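PDB 3KOL: Glyoxalase/bleomycin resistance protein/dioxygenase from Nostoc punctiforme PCC 73102, which binds a metal ion, cobalt in this crystal, and may act as a dioxygenase or lactoylglutathione lyase, like other members of the glyoxalase/bleomycin resistance superfamily. Local coordinates for residues T114-N119 with V136-P141. Numbering follows the deposited sequence.
Sequences TVIGEN and VYFYDP
Ile116 and Phe138 show how one aliphatic side chain can join a helix to a sheet. The methyl CD1 of Ile116 lies 3.4 Å from Phe138 CE2 and 3.5 Å from Phe138 CD2, while CG1 of Ile116 lies over one face of the Phe138 ring. Ile116 points CG1 at the sheet by setting it anti to its own carbonyl carbon (chi1 -67°), and an extended chi2 (169°) carries CD1 outward to the ring. Val136, two residues before Phe138 and facing the same way, offers CG1 to the same methyl at a more relaxed 4.0 Å. Ile121 packs on both Ile116 and Phe138, and Ile123 on Ile116 and Val136, so the apolar contact continues around them. In this βαβββ module of the vicinal oxygen chelate fold, helix 109-118 covers one side of the sheet; Tyr137, directed to the other side, touches the metal ligand Glu147. Away from the sheet the helix is open at Thr114 and Gly117, whereas its Val115/Asn119 flank is covered by Ile40 and the second subunit. On that flank Asn119 ND2 bonds back to Val115 O at 2.9 Å, nearly straight at 163°, and also donates to Ser10 O of the second subunit.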
ATOM      1  N   THR A 114      11.526  14.455  14.444  1.00 14.18           N
ATOM      2  CA  THR A 114      11.208  15.222  15.648  1.00 14.93           C
ATOM      3  C   THR A 114       9.706  15.147  15.951  1.00 15.14           C
ATOM      4  O   THR A 114       9.305  15.040  17.107  1.00 16.54           O
ATOM      5  CB  THR A 114      11.640  16.696  15.485  1.00 17.79           C
ATOM      6  OG1 THR A 114      13.053  16.747  15.226  1.00 20.31           O
ATOM      7  CG2 THR A 114      11.333  17.489  16.746  1.00 18.22           C
ATOM      8  N   VAL A 115       8.883  15.200  14.908  1.00 14.11           N
ATOM      9  CA  VAL A 115       7.428  15.116  15.070  1.00 13.37           C
ATOM     10  C   VAL A 115       7.064  13.781  15.709  1.00 14.50           C
ATOM     11  O   VAL A 115       6.253  13.721  16.629  1.00 12.87           O
ATOM     12  CB  VAL A 115       6.716  15.256  13.702  1.00 14.13           C
ATOM     13  CG1 VAL A 115       5.265  14.777  13.796  1.00 13.09           C
ATOM     14  CG2 VAL A 115       6.767  16.713  13.256  1.00 13.02           C
ATOM     15  N   ILE A 116       7.671  12.704  15.216  1.00 16.35           N
ATOM     16  CA  ILE A 116       7.415  11.373  15.758  1.00 17.98           C
ATOM     17  C   ILE A 116       7.774  11.343  17.244  1.00 17.84           C
ATOM     18  O   ILE A 116       7.055  10.759  18.062  1.00 17.28           O
ATOM     19  CB  ILE A 116       8.252  10.312  15.016  1.00 18.95           C
ATOM     20  CG1 ILE A 116       7.769  10.199  13.566  1.00 23.04           C
ATOM     21  CG2 ILE A 116       8.163   8.975  15.738  1.00 19.30           C
ATOM     22  CD1 ILE A 116       8.685   9.372  12.678  1.00 25.34           C
ATOM     23  N   GLY A 117       8.891  11.977  17.581  1.00 18.95           N
ATOM     24  CA  GLY A 117       9.336  12.018  18.964  1.00 19.31           C
ATOM     25  C   GLY A 117       8.429  12.843  19.863  1.00 19.60           C
ATOM     26  O   GLY A 117       8.046  12.395  20.944  1.00 19.44           O
ATOM     27  N   GLU A 118       8.082  14.050  19.427  1.00 19.28           N
ATOM     28  CA  GLU A 118       7.222  14.912  20.231  1.00 19.70           C
ATOM     29  C   GLU A 118       5.846  14.304  20.462  1.00 20.14           C
ATOM     30  O   GLU A 118       5.185  14.613  21.458  1.00 20.31           O
ATOM     31  CB  GLU A 118       7.079  16.288  19.580  1.00 20.16           C
ATOM     32  CG  GLU A 118       8.261  17.199  19.848  1.00 24.00           C
ATOM     33  CD  GLU A 118       8.073  18.592  19.296  1.00 26.69           C
ATOM     34  OE1 GLU A 118       6.961  19.146  19.440  1.00 25.40           O
ATOM     35  OE2 GLU A 118       9.042  19.143  18.734  1.00 29.49           O
ATOM     36  N   ASN A 119       5.416  13.434  19.552  1.00 17.08           N
ATOM     37  CA  ASN A 119       4.114  12.790  19.684  1.00 17.44           C
ATOM     38  C   ASN A 119       4.226  11.418  20.333  1.00 18.86           C
ATOM     39  O   ASN A 119       3.291  10.616  20.308  1.00 17.05           O
ATOM     40  CB  ASN A 119       3.443  12.695  18.314  1.00 15.10           C
ATOM     41  CG  ASN A 119       2.822  14.010  17.896  1.00 15.59           C
ATOM     42  OD1 ASN A 119       1.727  14.360  18.344  1.00 16.12           O
ATOM     43  ND2 ASN A 119       3.528  14.762  17.063  1.00 14.17           N
ATOM     44  N   VAL A 136      13.087   6.223   8.452  1.00 13.47           N
ATOM     45  CA  VAL A 136      12.693   5.960   9.827  1.00 13.52           C
ATOM     46  C   VAL A 136      11.405   5.143   9.759  1.00 14.98           C
ATOM     47  O   VAL A 136      10.526   5.424   8.939  1.00 15.51           O
ATOM     48  CB  VAL A 136      12.471   7.274  10.610  1.00 13.80           C
ATOM     49  CG1 VAL A 136      11.325   8.066  10.004  1.00 14.38           C
ATOM     50  CG2 VAL A 136      12.199   6.967  12.080  1.00 14.07           C
ATOM     51  N   TYR A 137      11.312   4.120  10.604  1.00 14.40           N
ATOM     52  CA  TYR A 137      10.155   3.228  10.631  1.00 15.76           C
ATOM     53  C   TYR A 137       9.454   3.256  11.980  1.00 15.53           C
ATOM     54  O   TYR A 137      10.099   3.317  13.027  1.00 16.12           O
ATOM     55  CB  TYR A 137      10.594   1.788  10.348  1.00 16.37           C
ATOM     56  CG  TYR A 137      11.373   1.616   9.071  1.00 19.46           C
ATOM     57  CD1 TYR A 137      10.779   1.065   7.935  1.00 18.81           C
ATOM     58  CD2 TYR A 137      12.712   2.002   8.996  1.00 20.33           C
ATOM     59  CE1 TYR A 137      11.502   0.903   6.758  1.00 22.12           C
ATOM     60  CE2 TYR A 137      13.441   1.846   7.824  1.00 21.74           C
ATOM     61  CZ  TYR A 137      12.834   1.294   6.712  1.00 22.03           C
ATOM     62  OH  TYR A 137      13.564   1.119   5.560  1.00 24.55           O
ATOM     63  N   PHE A 138       8.131   3.188  11.944  1.00 14.42           N
ATOM     64  CA  PHE A 138       7.325   3.206  13.155  1.00 14.51           C
ATOM     65  C   PHE A 138       5.973   2.568  12.857  1.00 14.65           C
ATOM     66  O   PHE A 138       5.534   2.535  11.710  1.00 15.39           O
ATOM     67  CB  PHE A 138       7.154   4.650  13.641  1.00 12.62           C
ATOM     68  CG  PHE A 138       6.722   5.605  12.562  1.00 12.86           C
ATOM     69  CD1 PHE A 138       5.383   5.946  12.409  1.00 11.94           C
ATOM     70  CD2 PHE A 138       7.657   6.147  11.685  1.00 12.06           C
ATOM     71  CE1 PHE A 138       4.978   6.814  11.398  1.00 13.14           C
ATOM     72  CE2 PHE A 138       7.265   7.015  10.666  1.00 12.43           C
ATOM     73  CZ  PHE A 138       5.920   7.350  10.524  1.00 13.46           C
ATOM     74  N   TYR A 139       5.323   2.053  13.894  1.00 15.14           N
ATOM     75  CA  TYR A 139       4.024   1.401  13.748  1.00 16.39           C
ATOM     76  C   TYR A 139       2.862   2.366  13.951  1.00 16.04           C
ATOM     77  O   TYR A 139       2.965   3.315  14.736  1.00 14.82           O
ATOM     78  CB  TYR A 139       3.902   0.265  14.765  1.00 17.87           C
ATOM     79  CG  TYR A 139       4.930  -0.822  14.587  1.00 19.40           C
ATOM     80  CD1 TYR A 139       4.907  -1.645  13.463  1.00 21.62           C
ATOM     81  CD2 TYR A 139       5.937  -1.027  15.535  1.00 20.91           C
ATOM     82  CE1 TYR A 139       5.855  -2.643  13.283  1.00 21.35           C
ATOM     83  CE2 TYR A 139       6.893  -2.026  15.363  1.00 20.09           C
ATOM     84  CZ  TYR A 139       6.842  -2.829  14.232  1.00 22.00           C
ATOM     85  OH  TYR A 139       7.774  -3.818  14.033  1.00 21.72           O
ATOM     86  N   ASP A 140       1.760   2.121  13.241  1.00 14.48           N
ATOM     87  CA  ASP A 140       0.566   2.950  13.382  1.00 15.01           C
ATOM     88  C   ASP A 140      -0.226   2.349  14.545  1.00 14.95           C
ATOM     89  O   ASP A 140       0.190   1.333  15.105  1.00 14.40           O
ATOM     90  CB  ASP A 140      -0.243   2.990  12.064  1.00 14.97           C
ATOM     91  CG  ASP A 140      -1.101   1.747  11.822  1.00 15.69           C
ATOM     92  OD1 ASP A 140      -1.022   0.751  12.575  1.00 16.51           O
ATOM     93  OD2 ASP A 140      -1.873   1.774  10.840  1.00 16.81           O
ATOM     94  N   PRO A 141      -1.357   2.967  14.938  1.00 16.77           N
ATOM     95  CA  PRO A 141      -2.169   2.462  16.055  1.00 16.67           C
ATOM     96  C   PRO A 141      -2.532   0.978  16.060  1.00 18.81           C
ATOM     97  O   PRO A 141      -2.747   0.398  17.128  1.00 19.45           O
ATOM     98  CB  PRO A 141      -3.410   3.352  16.006  1.00 17.55           C
ATOM     99  CG  PRO A 141      -2.856   4.652  15.518  1.00 18.91           C
ATOM    100  CD  PRO A 141      -1.946   4.202  14.392  1.00 17.31           C
TER